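Local coordinates for serine-rich Repeat Adhesion Glycoprotein (Srr1) (Streptococcus agalactiae, PDB 4MBO) that probably binds host fibrinogen as the ligand-binding region of a serine-rich repeat surface glycoprotein, at residues A[210-215]-A[304-309]; A[82-87]-A[107-112]; A[258-263]-A[282-287]. All blocks are in the same frame, centred on the assembly; numbering follows the deposited sequence.

Contact 1 of 3, residues A[210-215]-A[304-309]; sequences YTIIGS and INQTYG
A small, partly buried and largely van der Waals contact, without a hydrogen bond across it, packs I304 and Q306 of a loop between two strands against Y210 and I212 of strand 210-215. Its centre is a CH-pi contact: CB of I304 lies 4.2 Å from the centroid of the Y210 ring, only 4° off the ring normal, so the branch point of the isoleucine sits over the middle of one face. From there CG1 of I304 swings anti to the backbone N (chi1 -155°), and the extended chain carries CD1 across the ring to 4.1 Å from Y210 CE2. The backbone N of I304 approaches a different part of the ring, 3.8 Å from CD1 of Y210. One loop residue thus spans much of the tyrosine face. Two residues along each segment, I212 meets Q306 by van der Waals contact alone: CG2 of I212 lies 3.7 Å from NE2 of Q306, and CG1 of I212 lies 4.1 Å from CG of Q306. NE2 of Q306 has its polar partner outside the contact, the hydroxyl of Y298. A MES molecule, probably from the crystallisation liquor, lies about 4 Å from the side chain of Q306. The loop links strands 295-302 and 309-316 and folds back over one side of their sheet. There strand 210-215 runs antiparallel between strands 295-302 and 269-272, and T270 of the latter touches Y210, I212 and I304.

Contact 2 of 3, residues A[82-87]-A[107-112]; sequences IMDETG and TRYAST
An Asx turn at D84, set within a type I beta turn from D84 to G87, receives the hydroxyl of Y109 from a short, weakly bonded helical turn in the bacterial Ig domain. Y109 OH donates to OD2 of D84 over 2.6 Å, a short bond that meets the carboxylate on its syn side, 19° out of plane. The two flat groups stand almost perpendicular, at 88°, and the aspartate lies at the edge of the ring: OD2 of D84 is also 3.3 Å from CE2 of Y109. With CG of Y109 anti to its backbone N (chi1 169°), the ring extends from the helical turn toward the loop. The other carboxylate oxygen serves the turn itself. OD1 of D84 accepts from the backbone N of T86 at 3.0 Å, met from well above the carboxylate plane, and also from the backbone N of Q88; the D84 carbonyl O takes the N-H of G87, closing the beta turn. The carboxylate therefore divides its work, one oxygen for the loop and one for the tyrosine, which holds its rotation and would probably favour the charged form. The helical turn has its own fastenings: OG1 of T107 caps it by accepting from A110 N at 3.0 Å, while the carbonyl O of Y109 accepts both the N-H and the hydroxyl of T112. This surface contact lies beside strand 89-95, whose L90 touches D84, Y109 and A110; the turn at D84 connects edge strand 82-83 to that strand, and the helical turn follows strand 101-106, the next one in the sheet.

Contact 3 of 3, residues A[258-263]-A[282-287]; sequences SQYSYT and TSYVVL
The ring of Y260 meets that of Y284 obliquely, along their hydroxyl ends, with centroids 5.4 Å apart and planes inclined at 68°. The nearest ring carbons are CE2 of Y260 and CE1 of Y284, 4.0 Å apart, and the side chains cross at about a right angle. Each tyrosine has CG anti to the carbonyl carbon (chi1 -61° for Y260 and -62° for Y284); with this same first torsion on both, the rings, set on differently directed backbones, converge at their hydroxyl ends. The two OH atoms, of Y260 and Y284, end 3.0 Å apart. A water bridges them, 2.7 Å from Y260 OH and 2.9 Å from Y284 OH, lying at the edge of both rings; it also donates to OE1 of Q259 at 3.3 Å. The extended chain of Q259 lies over a face of the Y260 ring, with CG 3.6 Å above its plane and offset toward the rim. The bridging water thus gives both buried phenol oxygens a polar partner. W273 completes an aromatic cluster, stacking on Y284 and meeting Y260 edge-to-face. The pair joins the loop before edge strand 262-264 to strand 283-290 of the other sheet, consistent with the two-sheet, Ig-like fold of these adhesins.

In the fold
Contacts 1 and 3 belong to the same adhesin region, with centres about 14 Å apart. They touch through packing of I213 CD1 on V286 CG1 at 3.9 Å, where strand 210-215 faces strand 283-290 of another sheet. In sequence, both segments of contact 3 fall between the two of contact 1. W273, central to the aromatic cluster of contact 3, also hydrogen-bonds to OG1 of T211, on the strand of contact 1. Contact 2 stands apart in the Ig domain, across the chain's centre: its centre is about 55 Å from that of contact 1 and 53 Å from that of contact 3, with nearest atoms about 38 and 34 Å away.

Contact 1 of 3, residues A[210-215]-A[304-309]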
ATOM      1  N   TYR A 210      -5.671  -0.967 -26.741  1.00 14.46           N
ATOM      2  CA  TYR A 210      -6.185  -1.999 -25.839  1.00 15.10           C
ATOM      3  C   TYR A 210      -5.370  -2.014 -24.551  1.00 14.06           C
ATOM      4  O   TYR A 210      -4.225  -1.559 -24.501  1.00 15.06           O
ATOM      5  CB  TYR A 210      -6.102  -3.414 -26.438  1.00 14.77           C
ATOM      6  CG  TYR A 210      -6.941  -3.709 -27.624  1.00 16.84           C
ATOM      7  CD1 TYR A 210      -6.524  -3.320 -28.897  1.00 17.73           C
ATOM      8  CD2 TYR A 210      -8.126  -4.444 -27.525  1.00 18.60           C
ATOM      9  CE1 TYR A 210      -7.278  -3.606 -30.015  1.00 19.67           C
ATOM     10  CE2 TYR A 210      -8.898  -4.711 -28.650  1.00 21.33           C
ATOM     11  CZ  TYR A 210      -8.458  -4.301 -29.891  1.00 23.04           C
ATOM     12  OH  TYR A 210      -9.164  -4.557 -31.048  1.00 28.00           O
ATOM     13  N   THR A 211      -6.003  -2.507 -23.494  1.00 13.71           N
ATOM     14  CA  THR A 211      -5.303  -2.839 -22.246  1.00 13.53           C
ATOM     15  C   THR A 211      -5.469  -4.328 -21.977  1.00 13.87           C
ATOM     16  O   THR A 211      -6.577  -4.838 -21.953  1.00 13.72           O
ATOM     17  CB  THR A 211      -5.750  -2.006 -21.059  1.00 14.01           C
ATOM     18  OG1 THR A 211      -5.189  -0.707 -21.185  1.00 15.12           O
ATOM     19  CG2 THR A 211      -5.309  -2.631 -19.738  1.00 14.34           C
ATOM     20  N   ILE A 212      -4.329  -5.029 -21.878  1.00 14.16           N
ATOM     21  CA  ILE A 212      -4.299  -6.420 -21.550  1.00 15.51           C
ATOM     22  C   ILE A 212      -3.720  -6.526 -20.125  1.00 15.21           C
ATOM     23  O   ILE A 212      -2.706  -5.890 -19.782  1.00 15.15           O
ATOM     24  CB  ILE A 212      -3.369  -7.234 -22.459  1.00 17.57           C
ATOM     25  CG1 ILE A 212      -3.585  -6.939 -23.960  1.00 21.55           C
ATOM     26  CG2 ILE A 212      -3.503  -8.715 -22.121  1.00 19.13           C
ATOM     27  CD1 ILE A 212      -4.992  -6.991 -24.408  1.00 25.20           C
ATOM     28  N   ILE A 213      -4.386  -7.329 -19.305  1.00 14.34           N
ATOM     29  CA  ILE A 213      -3.938  -7.627 -17.941  1.00 15.43           C
ATOM     30  C   ILE A 213      -3.744  -9.134 -17.910  1.00 16.47           C
ATOM     31  O   ILE A 213      -4.655  -9.906 -18.257  1.00 17.10           O
ATOM     32  CB  ILE A 213      -4.964  -7.170 -16.912  1.00 15.91           C
ATOM     33  CG1 ILE A 213      -5.013  -5.620 -16.930  1.00 16.12           C
ATOM     34  CG2 ILE A 213      -4.610  -7.697 -15.522  1.00 16.71           C
ATOM     35  CD1 ILE A 213      -6.245  -5.027 -16.316  1.00 18.06           C
ATOM     36  N   GLY A 214      -2.556  -9.577 -17.518  1.00 15.25           N
ATOM     37  CA  GLY A 214      -2.274 -11.008 -17.500  1.00 17.32           C
ATOM     38  C   GLY A 214      -1.135 -11.301 -16.555  1.00 18.07           C
ATOM     39  O   GLY A 214      -0.831 -10.469 -15.700  1.00 18.86           O
ATOM     40  N   SER A 215      -0.547 -12.490 -16.686  1.00 21.19           N
ATOM     41  CA  SER A 215       0.607 -12.838 -15.832  1.00 24.54           C
ATOM     42  C   SER A 215       1.684 -13.518 -16.666  1.00 32.60           C
ATOM     43  O   SER A 215       1.396 -14.182 -17.667  1.00 30.77           O
ATOM     44  CB  SER A 215       0.182 -13.657 -14.617  1.00 25.72           C
ATOM     45  OG  SER A 215      -0.531 -14.819 -14.972  1.00 26.00           O
ATOM     46  N   ILE A 304      -3.755  -5.859 -29.448  1.00 19.77           N
ATOM     47  CA  ILE A 304      -4.278  -7.048 -28.803  1.00 21.16           C
ATOM     48  C   ILE A 304      -3.220  -8.151 -28.655  1.00 21.43           C
ATOM     49  O   ILE A 304      -3.302  -8.940 -27.726  1.00 24.30           O
ATOM     50  CB  ILE A 304      -5.532  -7.515 -29.544  1.00 23.70           C
ATOM     51  CG1 ILE A 304      -6.429  -8.311 -28.610  1.00 28.31           C
ATOM     52  CG2 ILE A 304      -5.163  -8.254 -30.826  1.00 24.79           C
ATOM     53  CD1 ILE A 304      -7.803  -8.616 -29.150  1.00 30.29           C
ATOM     54  N   ASN A 305      -2.208  -8.139 -29.545  1.00 23.17           N
ATOM     55  CA  ASN A 305      -1.109  -9.121 -29.600  1.00 24.96           C
ATOM     56  C   ASN A 305       0.127  -8.696 -28.765  1.00 22.13           C
ATOM     57  O   ASN A 305       1.101  -9.411 -28.712  1.00 21.51           O
ATOM     58  CB  ASN A 305      -0.674  -9.352 -31.082  1.00 27.78           C
ATOM     59  CG  ASN A 305      -1.738 -10.064 -31.935  1.00 32.42           C
ATOM     60  OD1 ASN A 305      -2.098 -11.199 -31.676  1.00 37.81           O
ATOM     61  ND2 ASN A 305      -2.193  -9.403 -32.994  1.00 35.40           N
ATOM     62  N   GLN A 306       0.069  -7.541 -28.111  1.00 19.97           N
ATOM     63  CA  GLN A 306       1.178  -7.038 -27.267  1.00 20.75           C
ATOM     64  C   GLN A 306       2.477  -6.965 -28.041  1.00 21.85           C
ATOM     65  O   GLN A 306       3.523  -7.434 -27.590  1.00 22.56           O
ATOM     66  CB  GLN A 306       1.373  -7.917 -26.038  1.00 21.78           C
ATOM     67  CG  GLN A 306       0.123  -8.150 -25.249  1.00 23.79           C
ATOM     68  CD  GLN A 306       0.431  -8.883 -23.963  1.00 24.41           C
ATOM     69  OE1 GLN A 306       1.367  -8.525 -23.235  1.00 27.99           O
ATOM     70  NE2 GLN A 306      -0.350  -9.864 -23.673  1.00 25.36           N
ATOM     71  N   THR A 307       2.364  -6.413 -29.241  1.00 20.08           N
ATOM     72  CA  THR A 307       3.443  -6.240 -30.145  1.00 21.53           C
ATOM     73  C   THR A 307       4.096  -4.845 -30.051  1.00 19.53           C
ATOM     74  O   THR A 307       5.271  -4.674 -30.371  1.00 22.32           O
ATOM     75  CB  THR A 307       2.898  -6.467 -31.568  1.00 23.70           C
ATOM     76  OG1 THR A 307       2.260  -7.756 -31.606  1.00 29.18           O
ATOM     77  CG2 THR A 307       4.011  -6.411 -32.571  1.00 27.09           C
ATOM     78  N   TYR A 308       3.285  -3.854 -29.735  1.00 16.64           N
ATOM     79  CA  TYR A 308       3.758  -2.472 -29.590  1.00 17.15           C
ATOM     80  C   TYR A 308       2.923  -1.767 -28.522  1.00 17.52           C
ATOM     81  O   TYR A 308       1.781  -2.165 -28.242  1.00 16.97           O
ATOM     82  CB  TYR A 308       3.757  -1.690 -30.928  1.00 17.74           C
ATOM     83  CG  TYR A 308       2.515  -1.912 -31.778  1.00 16.99           C
ATOM     84  CD1 TYR A 308       1.370  -1.167 -31.585  1.00 17.45           C
ATOM     85  CD2 TYR A 308       2.509  -2.879 -32.767  1.00 16.70           C
ATOM     86  CE1 TYR A 308       0.248  -1.378 -32.353  1.00 17.94           C
ATOM     87  CE2 TYR A 308       1.402  -3.108 -33.558  1.00 17.77           C
ATOM     88  CZ  TYR A 308       0.267  -2.358 -33.350  1.00 18.49           C
ATOM     89  OH  TYR A 308      -0.850  -2.538 -34.162  1.00 20.93           O
ATOM     90  N   GLY A 309       3.499  -0.702 -27.978  1.00 17.37           N
ATOM     91  CA  GLY A 309       2.856   0.070 -26.939  1.00 17.81           C
ATOM     92  C   GLY A 309       3.703   0.043 -25.706  1.00 18.18           C
ATOM     93  O   GLY A 309       4.922   0.128 -25.791  1.00 19.88           O
TER

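Contact 2 of 3, residues A[82-87]-A[107-112]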
ATOM      1  N   ILE A  82       2.707  -8.974  22.829  1.00 23.58           N
ATOM      2  CA  ILE A  82       3.889  -8.807  23.654  1.00 23.22           C
ATOM      3  C   ILE A  82       3.926 -10.003  24.601  1.00 23.42           C
ATOM      4  O   ILE A  82       2.969 -10.238  25.331  1.00 22.79           O
ATOM      5  CB  ILE A  82       3.851  -7.509  24.432  1.00 22.33           C
ATOM      6  CG1 ILE A  82       3.755  -6.315  23.481  1.00 21.32           C
ATOM      7  CG2 ILE A  82       5.110  -7.380  25.282  1.00 22.97           C
ATOM      8  CD1 ILE A  82       3.812  -4.973  24.179  1.00 21.62           C
ATOM      9  N   MET A  83       5.039 -10.760  24.592  1.00 25.62           N
ATOM     10  CA  MET A  83       5.197 -11.939  25.384  1.00 28.33           C
ATOM     11  C   MET A  83       6.291 -11.754  26.416  1.00 26.89           C
ATOM     12  O   MET A  83       7.187 -10.928  26.222  1.00 26.08           O
ATOM     13  CB  MET A  83       5.672 -13.103  24.482  1.00 32.85           C
ATOM     14  CG  MET A  83       4.963 -13.168  23.151  1.00 38.36           C
ATOM     15  SD  MET A  83       3.261 -13.694  23.349  1.00 49.39           S
ATOM     16  CE  MET A  83       3.512 -15.470  23.306  1.00 49.86           C
ATOM     17  N   ASP A  84       6.225 -12.529  27.494  1.00 26.76           N
ATOM     18  CA  ASP A  84       7.296 -12.510  28.476  1.00 28.20           C
ATOM     19  C   ASP A  84       8.263 -13.677  28.194  1.00 31.06           C
ATOM     20  O   ASP A  84       8.123 -14.399  27.190  1.00 31.50           O
ATOM     21  CB  ASP A  84       6.799 -12.480  29.932  1.00 30.00           C
ATOM     22  CG  ASP A  84       6.279 -13.809  30.435  1.00 31.74           C
ATOM     23  OD1 ASP A  84       6.209 -14.798  29.668  1.00 32.72           O
ATOM     24  OD2 ASP A  84       5.943 -13.849  31.646  1.00 33.63           O
ATOM     25  N   GLU A  85       9.244 -13.844  29.065  1.00 34.02           N
ATOM     26  CA  GLU A  85      10.289 -14.849  28.826  1.00 37.10           C
ATOM     27  C   GLU A  85       9.790 -16.292  28.883  1.00 38.91           C
ATOM     28  O   GLU A  85      10.447 -17.200  28.364  1.00 40.18           O
ATOM     29  CB  GLU A  85      11.484 -14.636  29.770  1.00 40.23           C
ATOM     30  CG  GLU A  85      11.276 -15.009  31.238  1.00 44.05           C
ATOM     31  CD  GLU A  85      10.336 -14.085  32.004  1.00 47.02           C
ATOM     32  OE1 GLU A  85       9.953 -13.014  31.490  1.00 46.95           O
ATOM     33  OE2 GLU A  85       9.993 -14.435  33.156  1.00 55.42           O
ATOM     34  N   THR A  86       8.636 -16.501  29.516  1.00 38.75           N
ATOM     35  CA  THR A  86       8.035 -17.828  29.620  1.00 39.28           C
ATOM     36  C   THR A  86       7.196 -18.159  28.379  1.00 39.16           C
ATOM     37  O   THR A  86       6.617 -19.231  28.292  1.00 40.07           O
ATOM     38  CB  THR A  86       7.123 -17.934  30.864  1.00 40.17           C
ATOM     39  OG1 THR A  86       5.888 -17.235  30.639  1.00 42.13           O
ATOM     40  CG2 THR A  86       7.822 -17.354  32.098  1.00 39.74           C
ATOM     41  N   GLY A  87       7.114 -17.228  27.434  1.00 36.93           N
ATOM     42  CA  GLY A  87       6.306 -17.421  26.239  1.00 36.43           C
ATOM     43  C   GLY A  87       4.829 -17.086  26.470  1.00 37.52           C
ATOM     44  O   GLY A  87       4.011 -17.282  25.575  1.00 42.02           O
ATOM     45  N   THR A 107      -3.000  -8.150  29.762  1.00 21.95           N
ATOM     46  CA  THR A 107      -3.800  -9.344  30.022  1.00 23.03           C
ATOM     47  C   THR A 107      -3.979  -9.674  31.506  1.00 23.56           C
ATOM     48  O   THR A 107      -3.354  -9.094  32.393  1.00 23.34           O
ATOM     49  CB  THR A 107      -3.130 -10.558  29.373  1.00 24.80           C
ATOM     50  OG1 THR A 107      -1.848 -10.753  29.998  1.00 24.25           O
ATOM     51  CG2 THR A 107      -2.996 -10.406  27.874  1.00 25.19           C
ATOM     52  N   ARG A 108      -4.857 -10.640  31.783  1.00 26.12           N
ATOM     53  CA  ARG A 108      -5.043 -11.134  33.136  1.00 26.90           C
ATOM     54  C   ARG A 108      -3.703 -11.707  33.615  1.00 27.13           C
ATOM     55  O   ARG A 108      -3.260 -11.436  34.726  1.00 25.60           O
ATOM     56  CB  ARG A 108      -6.151 -12.220  33.161  1.00 30.33           C
ATOM     57  CG  ARG A 108      -6.507 -12.745  34.537  1.00 33.77           C
ATOM     58  CD  ARG A 108      -7.848 -13.516  34.570  1.00 38.26           C
ATOM     59  NE  ARG A 108      -8.936 -12.755  33.926  1.00 39.31           N
ATOM     60  CZ  ARG A 108      -9.735 -13.192  32.952  1.00 39.83           C
ATOM     61  NH1 ARG A 108      -9.732 -14.464  32.544  1.00 43.65           N
ATOM     62  NH2 ARG A 108     -10.643 -12.372  32.458  1.00 39.37           N
ATOM     63  N   TYR A 109      -3.041 -12.449  32.738  1.00 27.66           N
ATOM     64  CA  TYR A 109      -1.733 -13.031  33.097  1.00 29.92           C
ATOM     65  C   TYR A 109      -0.756 -11.928  33.521  1.00 28.68           C
ATOM     66  O   TYR A 109      -0.098 -12.020  34.558  1.00 28.03           O
ATOM     67  CB  TYR A 109      -1.159 -13.851  31.954  1.00 30.43           C
ATOM     68  CG  TYR A 109       0.307 -14.229  32.205  1.00 31.51           C
ATOM     69  CD1 TYR A 109       0.643 -15.183  33.157  1.00 33.34           C
ATOM     70  CD2 TYR A 109       1.336 -13.606  31.512  1.00 30.65           C
ATOM     71  CE1 TYR A 109       1.957 -15.526  33.398  1.00 32.78           C
ATOM     72  CE2 TYR A 109       2.657 -13.948  31.741  1.00 31.33           C
ATOM     73  CZ  TYR A 109       2.965 -14.914  32.693  1.00 34.24           C
ATOM     74  OH  TYR A 109       4.282 -15.281  32.973  1.00 31.16           O
ATOM     75  N   ALA A 110      -0.692 -10.851  32.736  1.00 26.47           N
ATOM     76  CA  ALA A 110       0.192  -9.757  33.096  1.00 25.27           C
ATOM     77  C   ALA A 110      -0.108  -9.169  34.466  1.00 25.94           C
ATOM     78  O   ALA A 110       0.798  -8.776  35.164  1.00 25.16           O
ATOM     79  CB  ALA A 110       0.142  -8.654  32.033  1.00 24.26           C
ATOM     80  N   SER A 111      -1.394  -9.078  34.834  1.00 26.98           N
ATOM     81  CA  SER A 111      -1.799  -8.507  36.119  1.00 29.12           C
ATOM     82  C   SER A 111      -1.342  -9.329  37.344  1.00 31.30           C
ATOM     83  O   SER A 111      -1.358  -8.816  38.452  1.00 32.77           O
ATOM     84  CB  SER A 111      -3.333  -8.275  36.175  1.00 30.24           C
ATOM     85  OG  SER A 111      -4.074  -9.501  36.221  1.00 32.06           O
ATOM     86  N   THR A 112      -0.891 -10.566  37.120  1.00 32.11           N
ATOM     87  CA  THR A 112      -0.411 -11.442  38.202  1.00 33.41           C
ATOM     88  C   THR A 112       1.082 -11.266  38.457  1.00 33.20           C
ATOM     89  O   THR A 112       1.609 -11.764  39.448  1.00 34.82           O
ATOM     90  CB  THR A 112      -0.637 -12.948  37.896  1.00 35.16           C
ATOM     91  OG1 THR A 112       0.199 -13.389  36.810  1.00 33.56           O
ATOM     92  CG2 THR A 112      -2.088 -13.232  37.570  1.00 35.30           C
TER

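Contact 3 of 3, residues A[258-263]-A[282-287]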
ATOM      1  N   SER A 258     -19.418   0.115 -17.550  1.00 19.37           N
ATOM      2  CA  SER A 258     -20.418  -0.385 -18.499  1.00 21.80           C
ATOM      3  C   SER A 258     -20.128  -0.050 -19.960  1.00 23.30           C
ATOM      4  O   SER A 258     -20.713  -0.650 -20.869  1.00 26.45           O
ATOM      5  CB  SER A 258     -21.821   0.089 -18.140  1.00 23.18           C
ATOM      6  OG  SER A 258     -21.944   1.499 -18.330  1.00 23.19           O
ATOM      7  N   GLN A 259     -19.267   0.925 -20.178  1.00 21.79           N
ATOM      8  CA  GLN A 259     -18.917   1.343 -21.506  1.00 23.51           C
ATOM      9  C   GLN A 259     -17.852   0.475 -22.175  1.00 23.19           C
ATOM     10  O   GLN A 259     -17.874   0.292 -23.413  1.00 24.25           O
ATOM     11  CB  GLN A 259     -18.422   2.784 -21.435  1.00 25.56           C
ATOM     12  CG  GLN A 259     -18.023   3.387 -22.761  1.00 29.68           C
ATOM     13  CD  GLN A 259     -17.524   4.812 -22.608  1.00 35.82           C
ATOM     14  OE1 GLN A 259     -17.440   5.345 -21.498  1.00 41.52           O
ATOM     15  NE2 GLN A 259     -17.188   5.435 -23.724  1.00 42.86           N
ATOM     16  N   TYR A 260     -16.959  -0.076 -21.374  1.00 20.52           N
ATOM     17  CA  TYR A 260     -15.808  -0.814 -21.898  1.00 21.13           C
ATOM     18  C   TYR A 260     -15.825  -2.250 -21.470  1.00 23.53           C
ATOM     19  O   TYR A 260     -15.167  -2.627 -20.497  1.00 26.24           O
ATOM     20  CB  TYR A 260     -14.511  -0.144 -21.455  1.00 20.73           C
ATOM     21  CG  TYR A 260     -14.399   1.259 -21.952  1.00 20.93           C
ATOM     22  CD1 TYR A 260     -14.030   1.502 -23.261  1.00 20.77           C
ATOM     23  CD2 TYR A 260     -14.655   2.342 -21.129  1.00 21.34           C
ATOM     24  CE1 TYR A 260     -13.959   2.784 -23.750  1.00 22.74           C
ATOM     25  CE2 TYR A 260     -14.572   3.617 -21.602  1.00 24.00           C
ATOM     26  CZ  TYR A 260     -14.200   3.839 -22.893  1.00 25.88           C
ATOM     27  OH  TYR A 260     -14.155   5.112 -23.368  1.00 31.15           O
ATOM     28  N   SER A 261     -16.571  -3.040 -22.205  1.00 22.93           N
ATOM     29  CA  SER A 261     -16.627  -4.459 -21.950  1.00 24.03           C
ATOM     30  C   SER A 261     -15.240  -5.091 -22.144  1.00 20.94           C
ATOM     31  O   SER A 261     -14.362  -4.539 -22.827  1.00 21.65           O
ATOM     32  CB  SER A 261     -17.649  -5.118 -22.855  1.00 25.67           C
ATOM     33  OG  SER A 261     -17.328  -5.007 -24.238  1.00 31.04           O
ATOM     34  N   TYR A 262     -15.061  -6.252 -21.550  1.00 18.82           N
ATOM     35  CA  TYR A 262     -13.793  -6.914 -21.641  1.00 18.15           C
ATOM     36  C   TYR A 262     -13.982  -8.393 -21.827  1.00 17.50           C
ATOM     37  O   TYR A 262     -15.051  -8.948 -21.520  1.00 18.86           O
ATOM     38  CB  TYR A 262     -12.960  -6.625 -20.390  1.00 18.77           C
ATOM     39  CG  TYR A 262     -13.533  -7.183 -19.086  1.00 19.77           C
ATOM     40  CD1 TYR A 262     -13.272  -8.488 -18.680  1.00 19.80           C
ATOM     41  CD2 TYR A 262     -14.358  -6.402 -18.258  1.00 22.17           C
ATOM     42  CE1 TYR A 262     -13.831  -9.023 -17.507  1.00 22.26           C
ATOM     43  CE2 TYR A 262     -14.907  -6.921 -17.080  1.00 22.45           C
ATOM     44  CZ  TYR A 262     -14.647  -8.226 -16.709  1.00 22.47           C
ATOM     45  OH  TYR A 262     -15.135  -8.796 -15.556  1.00 24.99           O
ATOM     46  N   THR A 263     -12.951  -9.037 -22.363  1.00 16.05           N
ATOM     47  CA  THR A 263     -12.927 -10.491 -22.465  1.00 15.53           C
ATOM     48  C   THR A 263     -12.008 -11.008 -21.361  1.00 15.09           C
ATOM     49  O   THR A 263     -11.108 -10.296 -20.879  1.00 15.31           O
ATOM     50  CB  THR A 263     -12.442 -11.002 -23.834  1.00 16.93           C
ATOM     51  OG1 THR A 263     -11.148 -10.511 -24.104  1.00 17.48           O
ATOM     52  CG2 THR A 263     -13.366 -10.556 -24.913  1.00 17.93           C
ATOM     53  N   THR A 282      -7.551  12.624 -20.555  1.00 20.48           N
ATOM     54  CA  THR A 282      -8.296  11.429 -20.227  1.00 20.56           C
ATOM     55  C   THR A 282      -7.361  10.343 -19.730  1.00 18.46           C
ATOM     56  O   THR A 282      -6.442   9.924 -20.465  1.00 17.90           O
ATOM     57  CB  THR A 282      -9.020  10.865 -21.458  1.00 21.54           C
ATOM     58  OG1 THR A 282     -10.002  11.807 -21.894  1.00 25.68           O
ATOM     59  CG2 THR A 282      -9.691   9.548 -21.168  1.00 21.99           C
ATOM     60  N   SER A 283      -7.592   9.902 -18.497  1.00 17.68           N
ATOM     61  CA  SER A 283      -6.884   8.749 -17.940  1.00 16.07           C
ATOM     62  C   SER A 283      -7.923   7.752 -17.437  1.00 15.50           C
ATOM     63  O   SER A 283      -9.069   8.129 -17.118  1.00 16.49           O
ATOM     64  CB  SER A 283      -5.955   9.153 -16.797  1.00 16.93           C
ATOM     65  OG  SER A 283      -4.959  10.078 -17.237  1.00 17.35           O
ATOM     66  N   TYR A 284      -7.590   6.471 -17.456  1.00 14.57           N
ATOM     67  CA  TYR A 284      -8.478   5.460 -16.920  1.00 15.11           C
ATOM     68  C   TYR A 284      -7.760   4.694 -15.818  1.00 15.36           C
ATOM     69  O   TYR A 284      -6.539   4.597 -15.801  1.00 15.46           O
ATOM     70  CB  TYR A 284      -8.943   4.459 -17.975  1.00 15.48           C
ATOM     71  CG  TYR A 284      -9.746   5.067 -19.093  1.00 15.88           C
ATOM     72  CD1 TYR A 284     -11.075   5.396 -18.914  1.00 17.36           C
ATOM     73  CD2 TYR A 284      -9.166   5.323 -20.314  1.00 17.04           C
ATOM     74  CE1 TYR A 284     -11.818   5.985 -19.910  1.00 19.44           C
ATOM     75  CE2 TYR A 284      -9.903   5.874 -21.342  1.00 19.06           C
ATOM     76  CZ  TYR A 284     -11.221   6.209 -21.138  1.00 20.88           C
ATOM     77  OH  TYR A 284     -11.947   6.788 -22.165  1.00 23.65           O
ATOM     78  N   VAL A 285      -8.534   4.212 -14.859  1.00 14.61           N
ATOM     79  CA  VAL A 285      -8.029   3.366 -13.796  1.00 14.09           C
ATOM     80  C   VAL A 285      -8.858   2.077 -13.854  1.00 14.64           C
ATOM     81  O   VAL A 285     -10.087   2.105 -13.794  1.00 16.29           O
ATOM     82  CB  VAL A 285      -8.150   4.033 -12.442  1.00 16.27           C
ATOM     83  CG1 VAL A 285      -7.609   3.116 -11.381  1.00 16.69           C
ATOM     84  CG2 VAL A 285      -7.439   5.384 -12.434  1.00 17.45           C
ATOM     85  N   VAL A 286      -8.177   0.941 -13.966  1.00 13.70           N
ATOM     86  CA  VAL A 286      -8.813  -0.361 -13.973  1.00 14.03           C
ATOM     87  C   VAL A 286      -8.473  -1.052 -12.660  1.00 13.61           C
ATOM     88  O   VAL A 286      -7.279  -1.282 -12.352  1.00 13.89           O
ATOM     89  CB  VAL A 286      -8.350  -1.243 -15.137  1.00 14.08           C
ATOM     90  CG1 VAL A 286      -9.046  -2.601 -15.023  1.00 14.53           C
ATOM     91  CG2 VAL A 286      -8.620  -0.564 -16.468  1.00 14.87           C
ATOM     92  N   LEU A 287      -9.475  -1.354 -11.846  1.00 14.09           N
ATOM     93  CA  LEU A 287      -9.253  -2.032 -10.585  1.00 14.85           C
ATOM     94  C   LEU A 287      -9.657  -3.479 -10.742  1.00 15.92           C
ATOM     95  O   LEU A 287     -10.771  -3.768 -11.173  1.00 16.97           O
ATOM     96  CB  LEU A 287     -10.050  -1.407  -9.462  1.00 16.96           C
ATOM     97  CG  LEU A 287      -9.773   0.077  -9.176  1.00 17.63           C
ATOM     98  CD1 LEU A 287     -10.622   0.993 -10.016  1.00 18.95           C
ATOM     99  CD2 LEU A 287     -10.051   0.306  -7.699  1.00 22.27           C
TER
HETATM  100  O   HOH W   1     -14.796   7.228 -21.824  1.00 31.81           O